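Local coordinates for protein phosphoheptose isomerase (Neisseria gonorrhoeae, PDB 5I01) that isomerises sedoheptulose 7-phosphate to D-glycero-D-manno-heptose 7-phosphate, the first step of heptose biosynthesis for gonococcal lipooligosaccharide, as a zinc-dependent homotetramer, at residues A65-G70 and A186-I191; A146-G149 and K154-A157. The protein carries 1 engineered substitution. All blocks are in the same frame, centred on the assembly; numbering follows the deposited sequence.

Contact 1: A65-G70 and A186-I191; sequences AAEMTG and AMCDCI. With ZN (zinc ion), chain E.
The Glu67 carboxylate is the flat group of this helix-helix contact, with Cys188 SG lying beyond its OE1 edge and the zinc ion displaced toward one face at OE2. SG stands 4.1 Å from Glu67 OE1 and only slightly off the carboxylate plane, toward the face opposite the metal. The arrangement belongs to the SIS fold of the GmhA subfamily: the last turn of helix 56-69 packs against the C-terminal helix 173-193, and a zinc site is built where they meet. Glu67 OE2 binds the metal at 2.0 Å, whereas OE1 stays 3.2 Å from the zinc ion, so the carboxylate acts essentially through one oxygen. The zinc lies well out of the carboxylate plane. An extended chain beyond CG (chi2 -173°) carries the carboxylate from its helix to the ion. His63, one helical turn earlier, and His185, one turn before Cys188, bind the same zinc, and Gln177 of a neighbouring subunit completes the site, which therefore spans a subunit interface. Asp189, next to Cys188, forms a salt bridge with Arg9 of that same subunit.

On the other flank the contact turns apolar. Met68 bends at chi2 (-59°) and again at chi3, which swings its terminal methyl toward Ile191; its chain runs roughly perpendicular to that of Ile191. Leu79 packs against both of them, and Met39 of helix 29-44 against Ile191. Away from the interface, Ala65 O receives both the backbone N and the hydroxyl OG1 of Thr69, the latter at 3.2 Å and tilted from the carbonyl plane. The closest approach between the two segments joins Met68 CE and Ile191 CD1, methyl to methyl at 3.4 Å.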
ATOM      1  N   ALA A  65     -10.998  -6.357  -4.711  1.00 32.48           N
ATOM      2  CA  ALA A  65     -11.033  -6.752  -3.300  1.00 32.28           C
ATOM      3  C   ALA A  65     -11.733  -5.735  -2.403  1.00 32.82           C
ATOM      4  O   ALA A  65     -12.453  -6.117  -1.486  1.00 33.48           O
ATOM      5  CB  ALA A  65      -9.623  -7.016  -2.790  1.00 32.94           C
ATOM      6  N   ALA A  66     -11.529  -4.447  -2.663  1.00 33.62           N
ATOM      7  CA  ALA A  66     -12.199  -3.387  -1.896  1.00 34.16           C
ATOM      8  C   ALA A  66     -13.734  -3.355  -2.072  1.00 35.94           C
ATOM      9  O   ALA A  66     -14.470  -3.049  -1.124  1.00 35.47           O
ATOM     10  CB  ALA A  66     -11.596  -2.031  -2.230  1.00 34.16           C
ATOM     11  N   GLU A  67     -14.220  -3.667  -3.270  1.00 38.47           N
ATOM     12  CA  GLU A  67     -15.672  -3.783  -3.483  1.00 41.94           C
ATOM     13  C   GLU A  67     -16.294  -5.061  -2.878  1.00 41.63           C
ATOM     14  O   GLU A  67     -17.484  -5.092  -2.608  1.00 41.86           O
ATOM     15  CB  GLU A  67     -16.014  -3.605  -4.956  1.00 44.18           C
ATOM     16  CG  GLU A  67     -15.795  -2.156  -5.385  1.00 48.21           C
ATOM     17  CD  GLU A  67     -16.277  -1.858  -6.786  1.00 50.96           C
ATOM     18  OE1 GLU A  67     -16.393  -2.806  -7.589  1.00 54.06           O
ATOM     19  OE2 GLU A  67     -16.527  -0.670  -7.084  1.00 55.75           O
ATOM     20  N   MET A  68     -15.491  -6.091  -2.634  1.00 41.37           N
ATOM     21  CA  MET A  68     -15.957  -7.274  -1.895  1.00 42.22           C
ATOM     22  C   MET A  68     -16.017  -7.018  -0.384  1.00 40.89           C
ATOM     23  O   MET A  68     -16.966  -7.422   0.265  1.00 41.58           O
ATOM     24  CB  MET A  68     -15.057  -8.496  -2.179  1.00 44.03           C
ATOM     25  CG  MET A  68     -15.053  -9.008  -3.621  1.00 44.61           C
ATOM     26  SD  MET A  68     -16.678  -9.505  -4.239  1.00 49.38           S
ATOM     27  CE  MET A  68     -16.312 -11.069  -5.045  1.00 49.51           C
ATOM     28  N   THR A  69     -15.008  -6.362   0.176  1.00 41.08           N
ATOM     29  CA  THR A  69     -14.956  -6.136   1.626  1.00 43.62           C
ATOM     30  C   THR A  69     -15.884  -5.012   2.121  1.00 44.88           C
ATOM     31  O   THR A  69     -16.260  -5.018   3.295  1.00 46.37           O
ATOM     32  CB  THR A  69     -13.504  -5.914   2.132  1.00 43.16           C
ATOM     33  OG1 THR A  69     -12.878  -4.821   1.433  1.00 41.37           O
ATOM     34  CG2 THR A  69     -12.689  -7.187   1.922  1.00 42.30           C
ATOM     35  N   GLY A  70     -16.243  -4.065   1.244  1.00 45.09           N
ATOM     36  CA  GLY A  70     -17.226  -3.018   1.556  1.00 44.31           C
ATOM     37  C   GLY A  70     -18.647  -3.441   1.224  1.00 44.50           C
ATOM     38  O   GLY A  70     -19.211  -3.010   0.218  1.00 44.39           O
ATOM     39  N   ALA A 186     -19.128  -6.108 -13.529  1.00 33.66           N
ATOM     40  CA  ALA A 186     -20.194  -7.023 -13.922  1.00 33.59           C
ATOM     41  C   ALA A 186     -20.222  -8.291 -13.052  1.00 34.23           C
ATOM     42  O   ALA A 186     -21.300  -8.790 -12.741  1.00 35.42           O
ATOM     43  CB  ALA A 186     -20.052  -7.389 -15.393  1.00 33.20           C
ATOM     44  N   MET A 187     -19.043  -8.792 -12.668  1.00 34.97           N
ATOM     45  CA  MET A 187     -18.917  -9.948 -11.765  1.00 35.11           C
ATOM     46  C   MET A 187     -19.405  -9.629 -10.341  1.00 33.64           C
ATOM     47  O   MET A 187     -20.173 -10.404  -9.762  1.00 32.04           O
ATOM     48  CB  MET A 187     -17.464 -10.467 -11.713  1.00 36.39           C
ATOM     49  CG  MET A 187     -17.029 -11.268 -12.933  1.00 38.66           C
ATOM     50  SD  MET A 187     -15.406 -12.085 -12.806  1.00 43.31           S
ATOM     51  CE  MET A 187     -14.238 -10.726 -12.750  1.00 44.18           C
ATOM     52  N   CYS A 188     -18.953  -8.503  -9.786  1.00 32.72           N
ATOM     53  CA  CYS A 188     -19.402  -8.042  -8.457  1.00 34.43           C
ATOM     54  C   CYS A 188     -20.908  -7.821  -8.366  1.00 34.21           C
ATOM     55  O   CYS A 188     -21.507  -8.118  -7.341  1.00 34.10           O
ATOM     56  CB  CYS A 188     -18.719  -6.731  -8.057  1.00 34.96           C
ATOM     57  SG  CYS A 188     -16.937  -6.871  -7.883  1.00 38.22           S
ATOM     58  N   ASP A 189     -21.505  -7.271  -9.420  1.00 34.27           N
ATOM     59  CA  ASP A 189     -22.951  -7.084  -9.464  1.00 36.33           C
ATOM     60  C   ASP A 189     -23.705  -8.420  -9.565  1.00 37.57           C
ATOM     61  O   ASP A 189     -24.783  -8.552  -8.984  1.00 40.53           O
ATOM     62  CB  ASP A 189     -23.356  -6.136 -10.599  1.00 36.18           C
ATOM     63  CG  ASP A 189     -24.810  -5.681 -10.497  1.00 35.97           C
ATOM     64  OD1 ASP A 189     -25.209  -5.115  -9.452  1.00 35.49           O
ATOM     65  OD2 ASP A 189     -25.547  -5.870 -11.488  1.00 36.04           O
ATOM     66  N   CYS A 190     -23.157  -9.394 -10.293  1.00 37.05           N
ATOM     67  CA  CYS A 190     -23.763 -10.734 -10.352  1.00 39.88           C
ATOM     68  C   CYS A 190     -23.747 -11.452  -9.001  1.00 43.21           C
ATOM     69  O   CYS A 190     -24.678 -12.194  -8.682  1.00 44.98           O
ATOM     70  CB  CYS A 190     -23.072 -11.616 -11.389  1.00 39.00           C
ATOM     71  SG  CYS A 190     -23.474 -11.158 -13.072  1.00 37.79           S
ATOM     72  N   ILE A 191     -22.677 -11.245  -8.238  1.00 44.74           N
ATOM     73  CA  ILE A 191     -22.549 -11.783  -6.887  1.00 46.63           C
ATOM     74  C   ILE A 191     -23.555 -11.101  -5.955  1.00 48.95           C
ATOM     75  O   ILE A 191     -24.265 -11.785  -5.207  1.00 48.31           O
ATOM     76  CB  ILE A 191     -21.093 -11.659  -6.371  1.00 45.66           C
ATOM     77  CG1 ILE A 191     -20.186 -12.583  -7.197  1.00 46.25           C
ATOM     78  CG2 ILE A 191     -20.990 -12.013  -4.892  1.00 43.91           C
ATOM     79  CD1 ILE A 191     -18.716 -12.239  -7.156  1.00 47.30           C
TER
HETATM   80 ZN    ZN E 301     -15.654   0.080  -8.761  1.00 58.72          ZN

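Contact 2: A146-G149 and K154-A157; sequences ALTG and KIAA
Ile155 presents its CG2 methyl to Ala146 and Thr148, two residues whose CB bonds leave the same face of strand 143-149. Ile155 CG2 approaches Ala146 CB to 3.7 Å. Its distance to Thr148 CG2 is 4.1 Å. With about 4.0 Å between Ala146 CB and Thr148 CG2, the three methyls form a nearly equilateral triangle. The side chains of Thr148 and Ile155 run antiparallel, each passing alongside the other, whereas the short Ala146 lets the branch come close to the strand. The torsion of Ile155 explains which branch does the work: with CG1 beside the backbone N (chi1 -69°), CG2 is turned in to the strand, and the longer CG1-CD1 arm makes no close approach to residues 146-149.

Thr148 divides its two branches between different tasks. At a chi1 of 70° its methyl meets the helix, while OG1 hydrogen-bonds to Asn167 and so has its polar partner elsewhere. No hydrogen bond crosses between the segments, which meet by apolar packing.

The motif is a beta-alpha-beta unit of the parallel SIS sheet, in which helix 153-158 leads from strand 143-149 to strand 164-168. Leu165 of that next strand touches Ala146, Thr148 and Ala156, Ile155 also packs on Val130 and Ile131 of helix 128-139, and on the other sheet face Leu147 meets His180 and Ile184 of helix 173-193.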
ATOM      1  N   ALA A 146      -8.646 -16.174 -14.957  1.00 32.51           N
ATOM      2  CA  ALA A 146      -7.622 -15.370 -15.594  1.00 32.02           C
ATOM      3  C   ALA A 146      -8.280 -14.213 -16.330  1.00 31.89           C
ATOM      4  O   ALA A 146      -9.191 -14.432 -17.131  1.00 30.53           O
ATOM      5  CB  ALA A 146      -6.818 -16.220 -16.564  1.00 32.14           C
ATOM      6  N   LEU A 147      -7.829 -12.990 -16.039  1.00 31.02           N
ATOM      7  CA  LEU A 147      -8.180 -11.821 -16.827  1.00 30.22           C
ATOM      8  C   LEU A 147      -6.970 -11.488 -17.689  1.00 29.42           C
ATOM      9  O   LEU A 147      -5.971 -10.969 -17.180  1.00 28.49           O
ATOM     10  CB  LEU A 147      -8.584 -10.644 -15.927  1.00 31.27           C
ATOM     11  CG  LEU A 147     -10.036 -10.696 -15.420  1.00 31.91           C
ATOM     12  CD1 LEU A 147     -10.236 -11.886 -14.489  1.00 34.32           C
ATOM     13  CD2 LEU A 147     -10.439  -9.422 -14.707  1.00 31.69           C
ATOM     14  N   THR A 148      -7.059 -11.810 -18.985  1.00 29.63           N
ATOM     15  CA  THR A 148      -5.955 -11.617 -19.945  1.00 29.99           C
ATOM     16  C   THR A 148      -6.343 -10.733 -21.123  1.00 30.80           C
ATOM     17  O   THR A 148      -7.501 -10.341 -21.260  1.00 30.56           O
ATOM     18  CB  THR A 148      -5.436 -12.960 -20.505  1.00 30.75           C
ATOM     19  OG1 THR A 148      -6.417 -13.534 -21.379  1.00 30.74           O
ATOM     20  CG2 THR A 148      -5.110 -13.947 -19.374  1.00 30.19           C
ATOM     21  N   GLY A 149      -5.355 -10.414 -21.958  1.00 32.93           N
ATOM     22  CA  GLY A 149      -5.565  -9.672 -23.208  1.00 33.17           C
ATOM     23  C   GLY A 149      -4.807 -10.305 -24.348  1.00 33.77           C
ATOM     24  O   GLY A 149      -4.090 -11.278 -24.149  1.00 34.63           O
ATOM     25  N   LYS A 154       0.804 -17.293 -22.213  1.00 39.17           N
ATOM     26  CA  LYS A 154       1.075 -18.574 -21.561  1.00 41.57           C
ATOM     27  C   LYS A 154      -0.011 -18.951 -20.547  1.00 41.92           C
ATOM     28  O   LYS A 154      -0.291 -20.135 -20.356  1.00 41.40           O
ATOM     29  CB  LYS A 154       2.426 -18.548 -20.860  1.00 44.65           C
ATOM     30  CG  LYS A 154       3.596 -18.218 -21.777  1.00 49.56           C
ATOM     31  CD  LYS A 154       4.860 -18.959 -21.355  1.00 54.15           C
ATOM     32  CE  LYS A 154       6.084 -18.465 -22.103  1.00 55.57           C
ATOM     33  NZ  LYS A 154       6.408 -17.057 -21.751  1.00 56.23           N
ATOM     34  N   ILE A 155      -0.619 -17.943 -19.912  1.00 42.00           N
ATOM     35  CA  ILE A 155      -1.680 -18.155 -18.905  1.00 42.46           C
ATOM     36  C   ILE A 155      -2.915 -18.877 -19.473  1.00 42.01           C
ATOM     37  O   ILE A 155      -3.385 -19.839 -18.867  1.00 40.76           O
ATOM     38  CB  ILE A 155      -2.064 -16.836 -18.177  1.00 41.53           C
ATOM     39  CG1 ILE A 155      -0.901 -16.389 -17.280  1.00 41.69           C
ATOM     40  CG2 ILE A 155      -3.323 -17.021 -17.331  1.00 41.59           C
ATOM     41  CD1 ILE A 155      -0.967 -14.947 -16.814  1.00 41.99           C
ATOM     42  N   ALA A 156      -3.410 -18.436 -20.631  1.00 43.15           N
ATOM     43  CA  ALA A 156      -4.541 -19.098 -21.304  1.00 43.75           C
ATOM     44  C   ALA A 156      -4.229 -20.555 -21.639  1.00 44.45           C
ATOM     45  O   ALA A 156      -5.070 -21.436 -21.425  1.00 44.04           O
ATOM     46  CB  ALA A 156      -4.941 -18.348 -22.564  1.00 42.91           C
ATOM     47  N   ALA A 157      -3.017 -20.797 -22.145  1.00 44.41           N
ATOM     48  CA  ALA A 157      -2.527 -22.161 -22.414  1.00 44.68           C
ATOM     49  C   ALA A 157      -2.506 -23.061 -21.173  1.00 43.09           C
ATOM     50  O   ALA A 157      -2.716 -24.258 -21.282  1.00 42.54           O
ATOM     51  CB  ALA A 157      -1.134 -22.118 -23.048  1.00 44.41           C
TER

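Contacts 1 and 2 show two kinds of packing in one SIS fold, helix on helix at the metal and helix on strand against the sheet. Their centres are 22 Å apart, on opposite sides of the chain's centre, yet their nearest atoms are about 4 Å apart. The chain between the two segments of contact 1 includes both segments of contact 2. Helix 173-193 is the shared element: it supplies His185 to the zinc and residues 186-191 to contact 1, while its His180 hydrogen-bonds to Thr148 O in contact 2. Contact 1 holds a zinc ligand itself; contact 2 lies close to predicted substrate-binding residues, the Ile155 side chain being about 4 Å from that of Ser122.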